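Local coordinates for protein EvdMO1 (Micromonospora carbonacea, PDB 5T39) that probably transfers a methyl group from S-adenosylmethionine to a sugar unit during everninomicin biosynthesis, through a Rossmann-like methyltransferase domain, at residues S170-S182 and T240-A253. Sequence-based numbering, arbitrary orientation.
Sequences SAGIYLSTHYWGS and TSAEVCDIVVVGRA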
ATOM      1  N   SER A 170      -6.854 -13.449  -3.188  1.00  7.78           N
ATOM      2  CA  SER A 170      -5.982 -13.954  -2.134  1.00  8.31           C
ATOM      3  C   SER A 170      -6.788 -14.302  -0.893  1.00  8.92           C
ATOM      4  O   SER A 170      -7.886 -13.789  -0.671  1.00 10.67           O
ATOM      5  CB  SER A 170      -4.945 -12.893  -1.761  1.00  9.02           C
ATOM      6  OG  SER A 170      -3.981 -13.381  -0.851  1.00  9.92           O
ATOM      7  N   ALA A 171      -6.180 -15.124  -0.047  1.00  9.07           N
ATOM      8  CA  ALA A 171      -6.758 -15.485   1.239  1.00 10.33           C
ATOM      9  C   ALA A 171      -6.096 -14.757   2.395  1.00  9.12           C
ATOM     10  O   ALA A 171      -6.429 -15.037   3.553  1.00 10.62           O
ATOM     11  CB  ALA A 171      -6.671 -16.999   1.459  1.00 12.59           C
ATOM     12  N   GLY A 172      -5.163 -13.853   2.129  1.00  8.27           N
ATOM     13  CA  GLY A 172      -4.498 -13.132   3.188  1.00  8.38           C
ATOM     14  C   GLY A 172      -4.342 -11.665   2.860  1.00  7.92           C
ATOM     15  O   GLY A 172      -4.036 -11.310   1.720  1.00  8.35           O
ATOM     16  N   ILE A 173      -4.530 -10.808   3.856  1.00  7.77           N
ATOM     17  CA  ILE A 173      -4.289  -9.379   3.702  1.00  7.84           C
ATOM     18  C   ILE A 173      -3.545  -8.860   4.921  1.00  7.73           C
ATOM     19  O   ILE A 173      -3.865  -9.207   6.062  1.00  9.03           O
ATOM     20  CB  ILE A 173      -5.600  -8.601   3.451  1.00  7.98           C
ATOM     21  CG1 ILE A 173      -5.308  -7.135   3.079  1.00  8.40           C
ATOM     22  CG2 ILE A 173      -6.560  -8.706   4.648  1.00  8.99           C
ATOM     23  CD1 ILE A 173      -6.533  -6.378   2.624  1.00  9.69           C
ATOM     24  N   TYR A 174      -2.545  -8.021   4.680  1.00  7.50           N
ATOM     25  CA  TYR A 174      -1.877  -7.237   5.712  1.00  7.91           C
ATOM     26  C   TYR A 174      -2.372  -5.819   5.494  1.00  7.54           C
ATOM     27  O   TYR A 174      -2.050  -5.201   4.475  1.00  8.27           O
ATOM     28  CB  TYR A 174      -0.366  -7.343   5.560  1.00  8.30           C
ATOM     29  CG  TYR A 174       0.453  -6.650   6.618  1.00  9.09           C
ATOM     30  CD1 TYR A 174       1.102  -7.373   7.607  1.00 10.25           C
ATOM     31  CD2 TYR A 174       0.593  -5.270   6.622  1.00  9.25           C
ATOM     32  CE1 TYR A 174       1.873  -6.747   8.564  1.00 10.81           C
ATOM     33  CE2 TYR A 174       1.369  -4.638   7.572  1.00 10.40           C
ATOM     34  CZ  TYR A 174       2.004  -5.389   8.539  1.00 11.06           C
ATOM     35  OH  TYR A 174       2.785  -4.799   9.501  1.00 12.67           O
ATOM     36  N   LEU A 175      -3.214  -5.340   6.398  1.00  7.53           N
ATOM     37  CA  LEU A 175      -3.932  -4.083   6.234  1.00  7.59           C
ATOM     38  C   LEU A 175      -3.456  -3.094   7.286  1.00  7.83           C
ATOM     39  O   LEU A 175      -3.596  -3.347   8.482  1.00  8.98           O
ATOM     40  CB  LEU A 175      -5.434  -4.327   6.395  1.00  8.11           C
ATOM     41  CG  LEU A 175      -6.311  -3.075   6.339  1.00  8.61           C
ATOM     42  CD1 LEU A 175      -6.280  -2.477   4.938  1.00  9.19           C
ATOM     43  CD2 LEU A 175      -7.728  -3.410   6.766  1.00  9.50           C
ATOM     44  N   SER A 176      -2.935  -1.953   6.845  1.00  7.80           N
ATOM     45  CA  SER A 176      -2.581  -0.859   7.739  1.00  8.31           C
ATOM     46  C   SER A 176      -3.407   0.338   7.300  1.00  8.35           C
ATOM     47  O   SER A 176      -3.332   0.742   6.133  1.00  8.51           O
ATOM     48  CB  SER A 176      -1.088  -0.568   7.641  1.00  9.23           C
ATOM     49  OG  SER A 176      -0.718   0.514   8.471  1.00 10.26           O
ATOM     50  N   THR A 177      -4.238   0.862   8.204  1.00  8.48           N
ATOM     51  CA  THR A 177      -5.165   1.915   7.830  1.00  8.55           C
ATOM     52  C   THR A 177      -5.533   2.761   9.035  1.00  8.88           C
ATOM     53  O   THR A 177      -5.448   2.323  10.183  1.00 10.02           O
ATOM     54  CB  THR A 177      -6.440   1.318   7.204  1.00  8.98           C
ATOM     55  OG1 THR A 177      -7.246   2.364   6.654  1.00  9.42           O
ATOM     56  CG2 THR A 177      -7.243   0.490   8.192  1.00  9.50           C
ATOM     57  N   HIS A 178      -5.997   3.970   8.744  1.00  9.20           N
ATOM     58  CA  HIS A 178      -6.776   4.714   9.714  1.00 10.11           C
ATOM     59  C   HIS A 178      -8.239   4.284   9.674  1.00 10.18           C
ATOM     60  O   HIS A 178      -8.739   3.748   8.681  1.00 10.51           O
ATOM     61  CB  HIS A 178      -6.743   6.203   9.407  1.00 11.95           C
ATOM     62  CG  HIS A 178      -5.381   6.807   9.477  1.00 14.21           C
ATOM     63  ND1 HIS A 178      -4.614   6.785  10.620  1.00 15.96           N
ATOM     64  CD2 HIS A 178      -4.661   7.483   8.551  1.00 16.53           C
ATOM     65  CE1 HIS A 178      -3.469   7.405  10.389  1.00 18.06           C
ATOM     66  NE2 HIS A 178      -3.474   7.841   9.142  1.00 18.46           N
ATOM     67  N   TYR A 179      -8.930   4.563  10.774  1.00 10.00           N
ATOM     68  CA  TYR A 179     -10.380   4.483  10.838  1.00 10.19           C
ATOM     69  C   TYR A 179     -10.831   5.623  11.744  1.00 10.77           C
ATOM     70  O   TYR A 179     -10.017   6.260  12.416  1.00 11.09           O
ATOM     71  CB  TYR A 179     -10.888   3.090  11.271  1.00 10.49           C
ATOM     72  CG  TYR A 179     -10.603   2.734  12.705  1.00 10.15           C
ATOM     73  CD1 TYR A 179      -9.467   2.015  13.070  1.00  9.62           C
ATOM     74  CD2 TYR A 179     -11.479   3.125  13.709  1.00 10.39           C
ATOM     75  CE1 TYR A 179      -9.219   1.703  14.401  1.00 10.10           C
ATOM     76  CE2 TYR A 179     -11.238   2.820  15.025  1.00 10.70           C
ATOM     77  CZ  TYR A 179     -10.109   2.119  15.374  1.00 10.60           C
ATOM     78  OH  TYR A 179      -9.888   1.849  16.709  1.00 11.70           O
ATOM     79  N   TRP A 180     -12.128   5.899  11.744  1.00 11.34           N
ATOM     80  CA  TRP A 180     -12.680   7.025  12.484  1.00 12.73           C
ATOM     81  C   TRP A 180     -13.213   6.534  13.821  1.00 13.09           C
ATOM     82  O   TRP A 180     -13.929   5.531  13.875  1.00 12.95           O
ATOM     83  CB  TRP A 180     -13.791   7.680  11.671  1.00 14.31           C
ATOM     84  CG  TRP A 180     -14.306   8.933  12.282  1.00 16.22           C
ATOM     85  CD1 TRP A 180     -15.547   9.129  12.799  1.00 17.46           C
ATOM     86  CD2 TRP A 180     -13.597  10.173  12.457  1.00 18.12           C
ATOM     87  NE1 TRP A 180     -15.665  10.407  13.277  1.00 18.72           N
ATOM     88  CE2 TRP A 180     -14.483  11.071  13.085  1.00 19.11           C
ATOM     89  CE3 TRP A 180     -12.306  10.612  12.144  1.00 19.56           C
ATOM     90  CZ2 TRP A 180     -14.125  12.384  13.399  1.00 20.76           C
ATOM     91  CZ3 TRP A 180     -11.951  11.923  12.458  1.00 21.15           C
ATOM     92  CH2 TRP A 180     -12.860  12.788  13.083  1.00 21.41           C
ATOM     93  N   GLY A 181     -12.878   7.256  14.895  1.00 13.88           N
ATOM     94  CA  GLY A 181     -13.093   6.812  16.263  1.00 14.25           C
ATOM     95  C   GLY A 181     -14.471   7.011  16.845  1.00 15.55           C
ATOM     96  O   GLY A 181     -14.681   6.680  18.016  1.00 16.86           O
ATOM     97  N   SER A 182     -15.415   7.541  16.082  1.00 16.11           N
ATOM     98  CA  SER A 182     -16.765   7.782  16.560  1.00 17.74           C
ATOM     99  C   SER A 182     -17.754   7.296  15.514  1.00 17.83           C
ATOM    100  O   SER A 182     -17.433   7.195  14.329  1.00 19.49           O
ATOM    101  CB  SER A 182     -16.985   9.264  16.817  1.00 19.75           C
ATOM    102  OG  SER A 182     -18.332   9.518  17.178  1.00 21.41           O
ATOM    103  N   THR A 240      -5.980   4.272  19.497  1.00 12.47           N
ATOM    104  CA  THR A 240      -7.328   4.801  19.447  1.00 13.47           C
ATOM    105  C   THR A 240      -7.381   6.252  19.896  1.00 14.10           C
ATOM    106  O   THR A 240      -6.569   6.716  20.704  1.00 15.19           O
ATOM    107  CB  THR A 240      -8.301   3.987  20.297  1.00 15.29           C
ATOM    108  OG1 THR A 240      -7.941   4.117  21.671  1.00 16.83           O
ATOM    109  CG2 THR A 240      -8.299   2.527  19.892  1.00 15.41           C
ATOM    110  N   SER A 241      -8.373   6.943  19.350  1.00 14.53           N
ATOM    111  CA  SER A 241      -8.770   8.279  19.759  1.00 16.42           C
ATOM    112  C   SER A 241     -10.228   8.448  19.368  1.00 16.04           C
ATOM    113  O   SER A 241     -10.804   7.621  18.662  1.00 15.22           O
ATOM    114  CB  SER A 241      -7.922   9.359  19.092  1.00 20.15           C
ATOM    115  OG  SER A 241      -8.582   9.881  17.954  1.00 21.68           O
ATOM    116  N   ALA A 242     -10.823   9.543  19.830  1.00 17.48           N
ATOM    117  CA  ALA A 242     -12.177   9.868  19.408  1.00 19.10           C
ATOM    118  C   ALA A 242     -12.241  10.251  17.941  1.00 19.81           C
ATOM    119  O   ALA A 242     -13.329  10.228  17.357  1.00 20.76           O
ATOM    120  CB  ALA A 242     -12.730  11.012  20.253  1.00 20.09           C
ATOM    121  N   GLU A 243     -11.106  10.605  17.339  1.00 19.61           N
ATOM    122  CA  GLU A 243     -11.059  11.043  15.950  1.00 20.23           C
ATOM    123  C   GLU A 243     -10.241  10.045  15.139  1.00 18.51           C
ATOM    124  O   GLU A 243     -10.693   8.921  14.899  1.00 18.34           O
ATOM    125  CB  GLU A 243     -10.514  12.482  15.867  1.00 23.32           C
ATOM    126  CG  GLU A 243     -11.320  13.501  16.706  1.00 26.36           C
ATOM    127  CD  GLU A 243     -10.728  14.914  16.715  1.00 29.35           C
ATOM    128  OE1 GLU A 243     -10.052  15.294  15.735  1.00 31.03           O
ATOM    129  OE2 GLU A 243     -10.946  15.650  17.703  1.00 30.94           O
ATOM    130  N   VAL A 244      -9.034  10.419  14.725  1.00 17.02           N
ATOM    131  CA  VAL A 244      -8.249   9.529  13.876  1.00 15.69           C
ATOM    132  C   VAL A 244      -7.685   8.387  14.715  1.00 14.96           C
ATOM    133  O   VAL A 244      -6.996   8.612  15.715  1.00 16.97           O
ATOM    134  CB  VAL A 244      -7.137  10.296  13.158  1.00 16.31           C
ATOM    135  CG1 VAL A 244      -6.269   9.335  12.346  1.00 16.33           C
ATOM    136  CG2 VAL A 244      -7.729  11.377  12.260  1.00 16.81           C
ATOM    137  N   CYS A 245      -7.973   7.154  14.303  1.00 12.36           N
ATOM    138  CA  CYS A 245      -7.420   5.946  14.893  1.00 11.41           C
ATOM    139  C   CYS A 245      -6.510   5.274  13.872  1.00 11.16           C
ATOM    140  O   CYS A 245      -6.660   5.474  12.664  1.00 11.49           O
ATOM    141  CB  CYS A 245      -8.540   4.979  15.273  1.00 11.18           C
ATOM    142  SG  CYS A 245      -9.679   5.625  16.518  1.00 11.88           S
ATOM    143  N   ASP A 246      -5.588   4.445  14.373  1.00 11.10           N
ATOM    144  CA  ASP A 246      -4.647   3.705  13.543  1.00 11.19           C
ATOM    145  C   ASP A 246      -4.776   2.223  13.860  1.00 10.45           C
ATOM    146  O   ASP A 246      -4.898   1.851  15.029  1.00 10.97           O
ATOM    147  CB  ASP A 246      -3.188   4.085  13.863  1.00 12.98           C
ATOM    148  CG  ASP A 246      -2.918   5.573  13.820  1.00 15.30           C
ATOM    149  OD1 ASP A 246      -3.697   6.348  13.232  1.00 16.27           O
ATOM    150  OD2 ASP A 246      -1.885   5.964  14.394  1.00 17.37           O
ATOM    151  N   ILE A 247      -4.703   1.366  12.844  1.00  9.53           N
ATOM    152  CA  ILE A 247      -4.745  -0.069  13.090  1.00  9.03           C
ATOM    153  C   ILE A 247      -3.930  -0.793  12.025  1.00  8.80           C
ATOM    154  O   ILE A 247      -3.869  -0.384  10.856  1.00  9.17           O
ATOM    155  CB  ILE A 247      -6.205  -0.582  13.192  1.00  8.96           C
ATOM    156  CG1 ILE A 247      -6.275  -1.934  13.912  1.00  9.44           C
ATOM    157  CG2 ILE A 247      -6.866  -0.642  11.818  1.00  9.40           C
ATOM    158  CD1 ILE A 247      -7.699  -2.375  14.215  1.00  9.95           C
ATOM    159  N   VAL A 248      -3.306  -1.889  12.446  1.00  8.84           N
ATOM    160  CA  VAL A 248      -2.671  -2.847  11.554  1.00  8.82           C
ATOM    161  C   VAL A 248      -3.261  -4.204  11.889  1.00  8.62           C
ATOM    162  O   VAL A 248      -3.193  -4.642  13.042  1.00  9.19           O
ATOM    163  CB  VAL A 248      -1.140  -2.869  11.709  1.00  9.90           C
ATOM    164  CG1 VAL A 248      -0.530  -3.846  10.717  1.00 10.85           C
ATOM    165  CG2 VAL A 248      -0.540  -1.474  11.534  1.00 11.07           C
ATOM    166  N   VAL A 249      -3.829  -4.865  10.892  1.00  8.55           N
ATOM    167  CA  VAL A 249      -4.423  -6.176  11.093  1.00  8.92           C
ATOM    168  C   VAL A 249      -3.960  -7.111   9.996  1.00  8.69           C
ATOM    169  O   VAL A 249      -3.628  -6.696   8.879  1.00  9.60           O
ATOM    170  CB  VAL A 249      -5.963  -6.178  11.132  1.00 10.25           C
ATOM    171  CG1 VAL A 249      -6.481  -5.197  12.142  1.00 10.93           C
ATOM    172  CG2 VAL A 249      -6.565  -5.905   9.782  1.00 11.45           C
ATOM    173  N   VAL A 250      -3.964  -8.392  10.326  1.00  8.70           N
ATOM    174  CA  VAL A 250      -3.822  -9.461   9.360  1.00  9.02           C
ATOM    175  C   VAL A 250      -5.176 -10.136   9.236  1.00  8.96           C
ATOM    176  O   VAL A 250      -5.732 -10.612  10.231  1.00 10.22           O
ATOM    177  CB  VAL A 250      -2.756 -10.474   9.800  1.00 10.76           C
ATOM    178  CG1 VAL A 250      -2.660 -11.593   8.784  1.00 12.62           C
ATOM    179  CG2 VAL A 250      -1.414  -9.794  10.004  1.00 12.22           C
ATOM    180  N   GLY A 251      -5.724 -10.154   8.033  1.00  9.01           N
ATOM    181  CA  GLY A 251      -6.968 -10.841   7.748  1.00  9.21           C
ATOM    182  C   GLY A 251      -6.677 -12.128   6.999  1.00  9.21           C
ATOM    183  O   GLY A 251      -5.854 -12.148   6.077  1.00  9.45           O
ATOM    184  N   ARG A 252      -7.370 -13.188   7.391  1.00  8.90           N
ATOM    185  CA  ARG A 252      -7.221 -14.481   6.754  1.00  9.11           C
ATOM    186  C   ARG A 252      -8.588 -15.038   6.417  1.00  9.57           C
ATOM    187  O   ARG A 252      -9.496 -15.065   7.258  1.00 10.98           O
ATOM    188  CB  ARG A 252      -6.451 -15.448   7.651  1.00 10.37           C
ATOM    189  CG  ARG A 252      -5.029 -14.993   7.921  1.00 11.81           C
ATOM    190  CD  ARG A 252      -4.307 -15.959   8.840  1.00 13.80           C
ATOM    191  NE  ARG A 252      -2.874 -15.689   8.995  1.00 16.01           N
ATOM    192  CZ  ARG A 252      -2.335 -14.934   9.946  1.00 16.43           C
ATOM    193  NH1 ARG A 252      -3.099 -14.322  10.845  1.00 17.34           N
ATOM    194  NH2 ARG A 252      -1.017 -14.813  10.003  1.00 16.12           N
ATOM    195  N   ALA A 253      -8.732 -15.456   5.176  1.00  9.66           N
ATOM    196  CA  ALA A 253      -9.951 -16.042   4.659  1.00 12.47           C
ATOM    197  C   ALA A 253      -9.779 -17.531   4.527  1.00 15.08           C
ATOM    198  O   ALA A 253      -8.663 -18.055   4.531  1.00 16.87           O
ATOM    199  CB  ALA A 253     -10.255 -15.452   3.277  1.00 14.10           C
TER
HETATM  200  O   HOH W   1      -1.691   1.963  11.158  1.00 32.45           O
HETATM  201  O   HOH W   2     -12.181   5.375  19.526  1.00 24.75           O
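Tyr179 has CG between its backbone N and carbonyl carbon (chi1 69°), which lays the ring over Cys245, whose SG lies anti to the carbonyl carbon (chi1 -62°). Strands 172-180 and 244-252 pair antiparallel in the seven-stranded sheet of order 3-2-1-4-5-7-6, the class I methyltransferase version of the Rossmann-like fold. Strand 244-252 is the reversed one, inserted between 172-180 and 232-239. Cys245 CB sits over one ring face, 3.4 Å from the centroid of the Tyr179 ring, a CH-pi contact. Cys245 SG meets the same ring obliquely. Ile247 CB lies at the ring edge, and the Tyr179 OH is hydrogen-bonded to Glu238 OE2. With an alanine here, Cys245 CB and SG would probably lose their aromatic cover and Glu238 its hydroxyl partner. On the other sheet face His178 and Asp246 lie side by side. The bond from His178 ND1 to Asp246 OD1 (2.8 Å) is weak; Asp246 OD2 has a salt bridge to Arg239. Glu243 CA sits over one face of the Trp180 six-membered ring, a CH-pi contact 3.9 Å from its centroid. Cys245 O accepts two bonds, from His178 ND1 at 3.2 Å and from Tyr179 N at 3.1 Å, which arrive from opposite faces of the carbonyl plane.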